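Local coordinates for protein beta-glucanase (Podospora anserina, PDB 4LE4) that probably hydrolyses beta-glucans as a glycoside hydrolase of family 131 and can bind cellotriose, at residues A166-F171 / L187-A192; G177-T182 / G234-S239. All coordinates share one frame; numbering follows the deposited sequence.

Overall arrangement
Both contacts involve one antiparallel sheet, in which strands 163-170, 175-182 and 188-195 follow one another in the chain and pair in that order. Interaction 1 joins the two outer strands of this trio across the middle one; interaction 2 joins the middle strand to the loop that follows strand 222-233. Their centres are about 7 Å apart, and their segments alternate along the chain: 166-171, 177-182, 187-192, 234-239. The indole of W179 lies between them, hydrogen-bonded through NE1 to E168 of interaction 1 and packed through its face in interaction 2. Together they bring consecutive strands and a late loop side by side within the family 131 catalytic domain.

Interaction 1. Residues A166-F171 / L187-A192; sequences AYEIDF and LTRKVA
The carboxylate oxygen OE1 of E168 is gripped by two donors, R189 across the contact and the indole NE1 of W179 on the strand between. The bond from R189 NH2 to E168 OE1 measures 2.9 Å and is fairly straight, with an angle of 156° at the hydrogen, and forms a salt bridge. R189 reaches OE1 on the syn side but somewhat out of the carboxylate plane, and OE1 in turn is tilted a little from the guanidinium plane. The two planes are 40° apart and the short bond is to OE1; the other oxygen, E168 OE2, in the guanidinium plane at its edge, stays 3.5 Å from R189 NH2. E168 reaches out as an extended chain, whereas R189 bends at its third torsion (chi3 -83°), which carries its guanidinium to the glutamate. Two donors on one oxygen probably limit how far the carboxylate can turn. A separate apolar contact lies further along the strands, where L187 CD1 meets A166 CB at 3.7 Å; both residues are buried. Strand 175-182 pairs with both outer strands, and side chains of A166 and R189 also pack on W179. The three consecutive strands form an antiparallel meander whose side chains meet on one face over the middle strand, within one of two antiparallel sheets, consistent with the concanavalin-like fold of the clan.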
ATOM      1  N   ALA A 166       4.068   3.218  -8.550  1.00  8.11           N
ATOM      2  CA  ALA A 166       2.912   3.015  -9.387  1.00  9.19           C
ATOM      3  C   ALA A 166       3.107   1.637 -10.016  1.00  7.59           C
ATOM      4  O   ALA A 166       4.151   1.381 -10.630  1.00  8.87           O
ATOM      5  CB  ALA A 166       2.772   4.080 -10.475  1.00 10.58           C
ATOM      6  N   TYR A 167       2.147   0.728  -9.805  1.00  7.76           N
ATOM      7  CA  TYR A 167       2.212  -0.583 -10.475  1.00  7.29           C
ATOM      8  C   TYR A 167       1.557  -0.308 -11.841  1.00  8.53           C
ATOM      9  O   TYR A 167       0.452   0.197 -11.868  1.00 10.27           O
ATOM     10  CB  TYR A 167       1.314  -1.619  -9.817  1.00  7.52           C
ATOM     11  CG  TYR A 167       1.609  -1.967  -8.392  1.00  7.59           C
ATOM     12  CD1 TYR A 167       2.913  -2.014  -7.924  1.00  7.50           C
ATOM     13  CD2 TYR A 167       0.570  -2.333  -7.528  1.00  9.06           C
ATOM     14  CE1 TYR A 167       3.185  -2.429  -6.614  1.00  9.47           C
ATOM     15  CE2 TYR A 167       0.823  -2.747  -6.217  1.00  8.02           C
ATOM     16  CZ  TYR A 167       2.140  -2.795  -5.765  1.00  9.28           C
ATOM     17  OH  TYR A 167       2.417  -3.218  -4.467  1.00  8.32           O
ATOM     18  N   GLU A 168       2.245  -0.610 -12.933  1.00 10.58           N
ATOM     19  CA  GLU A 168       1.694  -0.436 -14.290  1.00 10.85           C
ATOM     20  C   GLU A 168       1.145  -1.824 -14.614  1.00 10.76           C
ATOM     21  O   GLU A 168       1.899  -2.748 -14.933  1.00  9.93           O
ATOM     22  CB  GLU A 168       2.816  -0.069 -15.267  1.00 11.23           C
ATOM     23  CG  GLU A 168       2.343  -0.106 -16.737  1.00 14.73           C
ATOM     24  CD  GLU A 168       3.357   0.404 -17.744  1.00 18.15           C
ATOM     25  OE1 GLU A 168       4.536   0.603 -17.398  1.00 19.33           O
ATOM     26  OE2 GLU A 168       2.957   0.598 -18.916  1.00 23.75           O
ATOM     27  N   ILE A 169      -0.165  -1.993 -14.511  1.00 11.34           N
ATOM     28  CA  ILE A 169      -0.708  -3.312 -14.725  1.00 11.04           C
ATOM     29  C   ILE A 169      -1.510  -3.392 -16.029  1.00 12.17           C
ATOM     30  O   ILE A 169      -2.369  -2.554 -16.273  1.00 14.51           O
ATOM     31  CB  ILE A 169      -1.629  -3.702 -13.545  1.00 10.49           C
ATOM     32  CG1 ILE A 169      -0.883  -3.463 -12.209  1.00 10.98           C
ATOM     33  CG2 ILE A 169      -2.073  -5.181 -13.683  1.00 12.23           C
ATOM     34  CD1 ILE A 169      -1.643  -3.875 -10.980  1.00  9.95           C
ATOM     35  N   ASP A 170      -1.206  -4.385 -16.852  1.00 12.79           N
ATOM     36  CA  ASP A 170      -1.984  -4.600 -18.071  1.00 16.09           C
ATOM     37  C   ASP A 170      -2.724  -5.892 -17.792  1.00 15.14           C
ATOM     38  O   ASP A 170      -2.149  -6.977 -17.931  1.00 15.62           O
ATOM     39  CB  ASP A 170      -1.090  -4.789 -19.301  1.00 17.44           C
ATOM     40  CG  ASP A 170      -1.901  -4.799 -20.605  1.00 21.36           C
ATOM     41  OD1 ASP A 170      -3.105  -5.140 -20.554  1.00 21.32           O
ATOM     42  OD2 ASP A 170      -1.332  -4.466 -21.668  1.00 21.43           O
ATOM     43  N   PHE A 171      -3.988  -5.794 -17.390  1.00 15.03           N
ATOM     44  CA  PHE A 171      -4.765  -6.985 -17.068  1.00 14.83           C
ATOM     45  C   PHE A 171      -5.129  -7.834 -18.295  1.00 18.17           C
ATOM     46  O   PHE A 171      -5.534  -8.980 -18.161  1.00 17.92           O
ATOM     47  CB  PHE A 171      -6.027  -6.586 -16.322  1.00 16.30           C
ATOM     48  CG  PHE A 171      -5.776  -6.067 -14.936  1.00 14.82           C
ATOM     49  CD1 PHE A 171      -5.639  -6.952 -13.863  1.00 15.87           C
ATOM     50  CD2 PHE A 171      -5.693  -4.700 -14.697  1.00 13.23           C
ATOM     51  CE1 PHE A 171      -5.421  -6.480 -12.557  1.00 15.04           C
ATOM     52  CE2 PHE A 171      -5.480  -4.209 -13.402  1.00 15.81           C
ATOM     53  CZ  PHE A 171      -5.342  -5.114 -12.320  1.00 13.86           C
ATOM     54  N   LEU A 187       8.083   9.898 -10.783  1.00 11.88           N
ATOM     55  CA  LEU A 187       8.177   8.451 -10.979  1.00 11.52           C
ATOM     56  C   LEU A 187       8.925   8.108 -12.277  1.00 13.55           C
ATOM     57  O   LEU A 187       8.717   8.760 -13.303  1.00 12.13           O
ATOM     58  CB  LEU A 187       6.775   7.846 -11.120  1.00 11.65           C
ATOM     59  CG  LEU A 187       5.805   7.959  -9.936  1.00 12.68           C
ATOM     60  CD1 LEU A 187       4.432   7.397 -10.334  1.00 13.23           C
ATOM     61  CD2 LEU A 187       6.371   7.188  -8.753  1.00 13.08           C
ATOM     62  N   THR A 188       9.798   7.108 -12.237  1.00 10.83           N
ATOM     63  CA  THR A 188      10.420   6.654 -13.470  1.00 13.46           C
ATOM     64  C   THR A 188      10.235   5.137 -13.464  1.00 12.99           C
ATOM     65  O   THR A 188      10.049   4.527 -12.390  1.00 10.69           O
ATOM     66  CB  THR A 188      11.929   7.048 -13.634  1.00 13.88           C
ATOM     67  OG1 THR A 188      12.698   6.530 -12.549  1.00 14.51           O
ATOM     68  CG2 THR A 188      12.064   8.575 -13.733  1.00 15.77           C
ATOM     69  N   ARG A 189      10.212   4.528 -14.650  1.00 13.90           N
ATOM     70  CA  ARG A 189       9.999   3.089 -14.728  1.00 16.23           C
ATOM     71  C   ARG A 189      11.304   2.371 -14.422  1.00 16.85           C
ATOM     72  O   ARG A 189      12.305   2.480 -15.157  1.00 18.55           O
ATOM     73  CB  ARG A 189       9.499   2.665 -16.105  1.00 18.61           C
ATOM     74  CG  ARG A 189       9.481   1.162 -16.240  1.00 24.01           C
ATOM     75  CD  ARG A 189       9.390   0.721 -17.692  1.00 28.12           C
ATOM     76  NE  ARG A 189       8.010   0.749 -18.143  1.00 31.49           N
ATOM     77  CZ  ARG A 189       7.625   0.355 -19.356  1.00 34.45           C
ATOM     78  NH1 ARG A 189       8.538  -0.086 -20.221  1.00 33.14           N
ATOM     79  NH2 ARG A 189       6.332   0.381 -19.693  1.00 31.87           N
ATOM     80  N   LYS A 190      11.298   1.629 -13.332  1.00 15.21           N
ATOM     81  CA  LYS A 190      12.496   0.940 -12.918  1.00 13.39           C
ATOM     82  C   LYS A 190      12.572  -0.541 -13.297  1.00 15.11           C
ATOM     83  O   LYS A 190      13.657  -1.130 -13.255  1.00 14.79           O
ATOM     84  CB  LYS A 190      12.701   1.169 -11.436  1.00 13.39           C
ATOM     85  CG  LYS A 190      12.985   2.679 -11.195  1.00 13.07           C
ATOM     86  CD  LYS A 190      13.341   3.051  -9.766  1.00 13.45           C
ATOM     87  CE  LYS A 190      13.499   4.593  -9.675  1.00 15.59           C
ATOM     88  NZ  LYS A 190      13.892   5.072  -8.317  1.00 11.48           N
ATOM     89  N   VAL A 191      11.429  -1.126 -13.641  1.00 13.31           N
ATOM     90  CA  VAL A 191      11.367  -2.513 -14.127  1.00 14.50           C
ATOM     91  C   VAL A 191      10.280  -2.575 -15.223  1.00 14.17           C
ATOM     92  O   VAL A 191       9.121  -2.199 -15.003  1.00 14.22           O
ATOM     93  CB  VAL A 191      11.010  -3.544 -13.021  1.00 14.16           C
ATOM     94  CG1 VAL A 191      11.055  -4.953 -13.600  1.00 14.29           C
ATOM     95  CG2 VAL A 191      11.977  -3.424 -11.848  1.00 12.99           C
ATOM     96  N   ALA A 192      10.687  -2.975 -16.422  1.00 15.90           N
ATOM     97  CA  ALA A 192       9.767  -3.135 -17.550  1.00 15.98           C
ATOM     98  C   ALA A 192       8.723  -4.203 -17.169  1.00 16.30           C
ATOM     99  O   ALA A 192       9.013  -5.109 -16.382  1.00 16.94           O
ATOM    100  CB  ALA A 192      10.553  -3.586 -18.797  1.00 18.03           C
TER

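Interaction 2. Residues G177-T182 / G234-S239; sequences GFWHST and GSLTTS
W179 turns its indole away from its own carbonyl carbon (chi1 -68°), while L236, with CG opposite its backbone nitrogen (chi1 170°), extends toward the ring from the facing loop. The two side chains approach from opposite directions, and the branch that makes contact is the methyl CD2 of L236. It sits over one face of the tryptophan, 3.4 Å from the centroid of the six-membered ring and 17° off the ring normal, a CH-pi contact. The atom nearest to this methyl is W179 CD2, at the junction of the two rings, 3.3 Å from L236 CD2; W179 CE3 follows at 3.4 Å. T238 adds a lighter touch from an oblique direction, its CG2 lying 4.1 Å from W179 CZ3. At the polar end of the indole, NE1 has its partner in E168 OE1, on strand 163-170, which probably helps fix the ring that L236 packs against. L236 is itself bordered by A166, Y96 and H98, and the backbone carbonyl of T237 accepts a hydrogen bond from H98 NE2, so the loop is held to the sheet beside the tryptophan as well. No hydrogen bond joins 177-182 to 234-239 directly. Their adhesion therefore rests mainly on dispersion and partial hydrophobic shielding at the surface, with the aromatic face taking the methyl while the indole N-H serves a separate, polar partner.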
ATOM      1  N   GLY A 177       4.436  -3.748 -14.549  1.00 10.63           N
ATOM      2  CA  GLY A 177       5.660  -2.957 -14.591  1.00 10.60           C
ATOM      3  C   GLY A 177       5.736  -2.138 -13.298  1.00 10.47           C
ATOM      4  O   GLY A 177       4.724  -1.946 -12.625  1.00 10.75           O
ATOM      5  N   PHE A 178       6.916  -1.625 -12.989  1.00  7.99           N
ATOM      6  CA  PHE A 178       7.130  -0.926 -11.735  1.00  9.92           C
ATOM      7  C   PHE A 178       7.702   0.470 -11.923  1.00  9.16           C
ATOM      8  O   PHE A 178       8.780   0.628 -12.491  1.00 10.01           O
ATOM      9  CB  PHE A 178       8.075  -1.789 -10.885  1.00  8.59           C
ATOM     10  CG  PHE A 178       8.406  -1.204  -9.529  1.00  9.92           C
ATOM     11  CD1 PHE A 178       7.454  -1.182  -8.516  1.00 12.00           C
ATOM     12  CD2 PHE A 178       9.692  -0.766  -9.265  1.00 11.20           C
ATOM     13  CE1 PHE A 178       7.797  -0.738  -7.240  1.00 10.38           C
ATOM     14  CE2 PHE A 178      10.054  -0.321  -8.004  1.00 11.73           C
ATOM     15  CZ  PHE A 178       9.097  -0.313  -6.994  1.00 10.94           C
ATOM     16  N   TRP A 179       6.965   1.469 -11.446  1.00  9.44           N
ATOM     17  CA  TRP A 179       7.391   2.872 -11.500  1.00 11.70           C
ATOM     18  C   TRP A 179       7.677   3.269 -10.047  1.00 10.47           C
ATOM     19  O   TRP A 179       6.983   2.826  -9.133  1.00  8.19           O
ATOM     20  CB  TRP A 179       6.288   3.745 -12.080  1.00 10.91           C
ATOM     21  CG  TRP A 179       6.054   3.467 -13.519  1.00 13.73           C
ATOM     22  CD1 TRP A 179       5.439   2.375 -14.062  1.00 13.90           C
ATOM     23  CD2 TRP A 179       6.423   4.313 -14.618  1.00 13.35           C
ATOM     24  NE1 TRP A 179       5.398   2.491 -15.444  1.00 14.29           N
ATOM     25  CE2 TRP A 179       5.999   3.668 -15.806  1.00 13.85           C
ATOM     26  CE3 TRP A 179       7.073   5.559 -14.707  1.00 11.13           C
ATOM     27  CZ2 TRP A 179       6.197   4.228 -17.087  1.00 15.47           C
ATOM     28  CZ3 TRP A 179       7.277   6.118 -15.973  1.00 12.51           C
ATOM     29  CH2 TRP A 179       6.837   5.451 -17.147  1.00 12.91           C
ATOM     30  N   HIS A 180       8.706   4.083  -9.839  1.00  9.91           N
ATOM     31  CA  HIS A 180       9.098   4.416  -8.477  1.00  9.44           C
ATOM     32  C   HIS A 180       9.913   5.680  -8.394  1.00  7.62           C
ATOM     33  O   HIS A 180      10.556   6.061  -9.351  1.00  8.78           O
ATOM     34  CB  HIS A 180       9.969   3.248  -7.960  1.00  8.05           C
ATOM     35  CG  HIS A 180      10.725   3.524  -6.676  1.00  9.16           C
ATOM     36  ND1 HIS A 180      10.200   3.297  -5.421  1.00 12.42           N
ATOM     37  CD2 HIS A 180      11.979   3.994  -6.473  1.00  5.58           C
ATOM     38  CE1 HIS A 180      11.091   3.624  -4.499  1.00  6.39           C
ATOM     39  NE2 HIS A 180      12.179   4.049  -5.112  1.00 11.57           N
ATOM     40  N   SER A 181       9.871   6.322  -7.233  1.00  9.22           N
ATOM     41  CA  SER A 181      10.732   7.463  -6.961  1.00 10.16           C
ATOM     42  C   SER A 181      10.738   7.624  -5.451  1.00  6.38           C
ATOM     43  O   SER A 181       9.923   7.030  -4.753  1.00  6.89           O
ATOM     44  CB  SER A 181      10.217   8.758  -7.582  1.00 10.69           C
ATOM     45  OG  SER A 181       9.099   9.216  -6.858  1.00 10.05           O
ATOM     46  N   THR A 182      11.689   8.387  -4.937  1.00  9.29           N
ATOM     47  CA  THR A 182      11.665   8.667  -3.510  1.00  9.60           C
ATOM     48  C   THR A 182      11.542  10.176  -3.388  1.00 10.92           C
ATOM     49  O   THR A 182      11.958  10.907  -4.283  1.00 12.67           O
ATOM     50  CB  THR A 182      12.924   8.198  -2.759  1.00  9.43           C
ATOM     51  OG1 THR A 182      14.110   8.702  -3.400  1.00 12.85           O
ATOM     52  CG2 THR A 182      12.949   6.673  -2.702  1.00 10.13           C
ATOM     53  N   GLY A 234      -5.286   5.276 -18.728  1.00 25.65           N
ATOM     54  CA  GLY A 234      -4.898   6.086 -19.864  1.00 29.45           C
ATOM     55  C   GLY A 234      -3.932   7.197 -19.511  1.00 31.79           C
ATOM     56  O   GLY A 234      -4.353   8.324 -19.253  1.00 36.70           O
ATOM     57  N   SER A 235      -2.646   6.892 -19.485  1.00 31.64           N
ATOM     58  CA  SER A 235      -1.609   7.879 -19.183  1.00 30.22           C
ATOM     59  C   SER A 235      -1.250   7.958 -17.695  1.00 27.67           C
ATOM     60  O   SER A 235      -2.095   8.167 -16.827  1.00 27.88           O
ATOM     61  CB  SER A 235      -2.020   9.261 -19.701  1.00 32.64           C
ATOM     62  OG  SER A 235      -0.919  10.145 -19.735  1.00 37.62           O
ATOM     63  N   LEU A 236       0.028   7.777 -17.417  1.00 24.92           N
ATOM     64  CA  LEU A 236       0.526   7.805 -16.055  1.00 21.85           C
ATOM     65  C   LEU A 236       0.938   9.197 -15.603  1.00 20.20           C
ATOM     66  O   LEU A 236       1.637   9.923 -16.312  1.00 19.29           O
ATOM     67  CB  LEU A 236       1.734   6.892 -15.945  1.00 21.80           C
ATOM     68  CG  LEU A 236       2.512   7.011 -14.637  1.00 22.54           C
ATOM     69  CD1 LEU A 236       1.637   6.584 -13.453  1.00 20.61           C
ATOM     70  CD2 LEU A 236       3.740   6.149 -14.756  1.00 21.27           C
ATOM     71  N   THR A 237       0.510   9.561 -14.407  1.00 17.95           N
ATOM     72  CA  THR A 237       0.895  10.843 -13.832  1.00 17.96           C
ATOM     73  C   THR A 237       2.181  10.528 -13.082  1.00 16.70           C
ATOM     74  O   THR A 237       2.144   9.778 -12.114  1.00 18.06           O
ATOM     75  CB  THR A 237      -0.160  11.311 -12.833  1.00 17.32           C
ATOM     76  OG1 THR A 237      -1.369  11.608 -13.542  1.00 18.85           O
ATOM     77  CG2 THR A 237       0.309  12.523 -12.093  1.00 16.38           C
ATOM     78  N   THR A 238       3.310  11.086 -13.508  1.00 16.42           N
ATOM     79  CA  THR A 238       4.572  10.795 -12.833  1.00 16.16           C
ATOM     80  C   THR A 238       4.852  11.752 -11.681  1.00 15.34           C
ATOM     81  O   THR A 238       5.702  11.486 -10.846  1.00 13.36           O
ATOM     82  CB  THR A 238       5.765  10.830 -13.802  1.00 16.68           C
ATOM     83  OG1 THR A 238       5.838  12.119 -14.407  1.00 19.53           O
ATOM     84  CG2 THR A 238       5.624   9.736 -14.884  1.00 17.16           C
ATOM     85  N   SER A 239       4.138  12.869 -11.648  1.00 13.78           N
ATOM     86  CA  SER A 239       4.293  13.842 -10.579  1.00 14.93           C
ATOM     87  C   SER A 239       3.815  13.258  -9.249  1.00 13.26           C
ATOM     88  O   SER A 239       2.702  12.735  -9.157  1.00 13.87           O
ATOM     89  CB  SER A 239       3.455  15.083 -10.865  1.00 13.30           C
ATOM     90  OG  SER A 239       3.403  15.878  -9.692  1.00 10.73           O
TER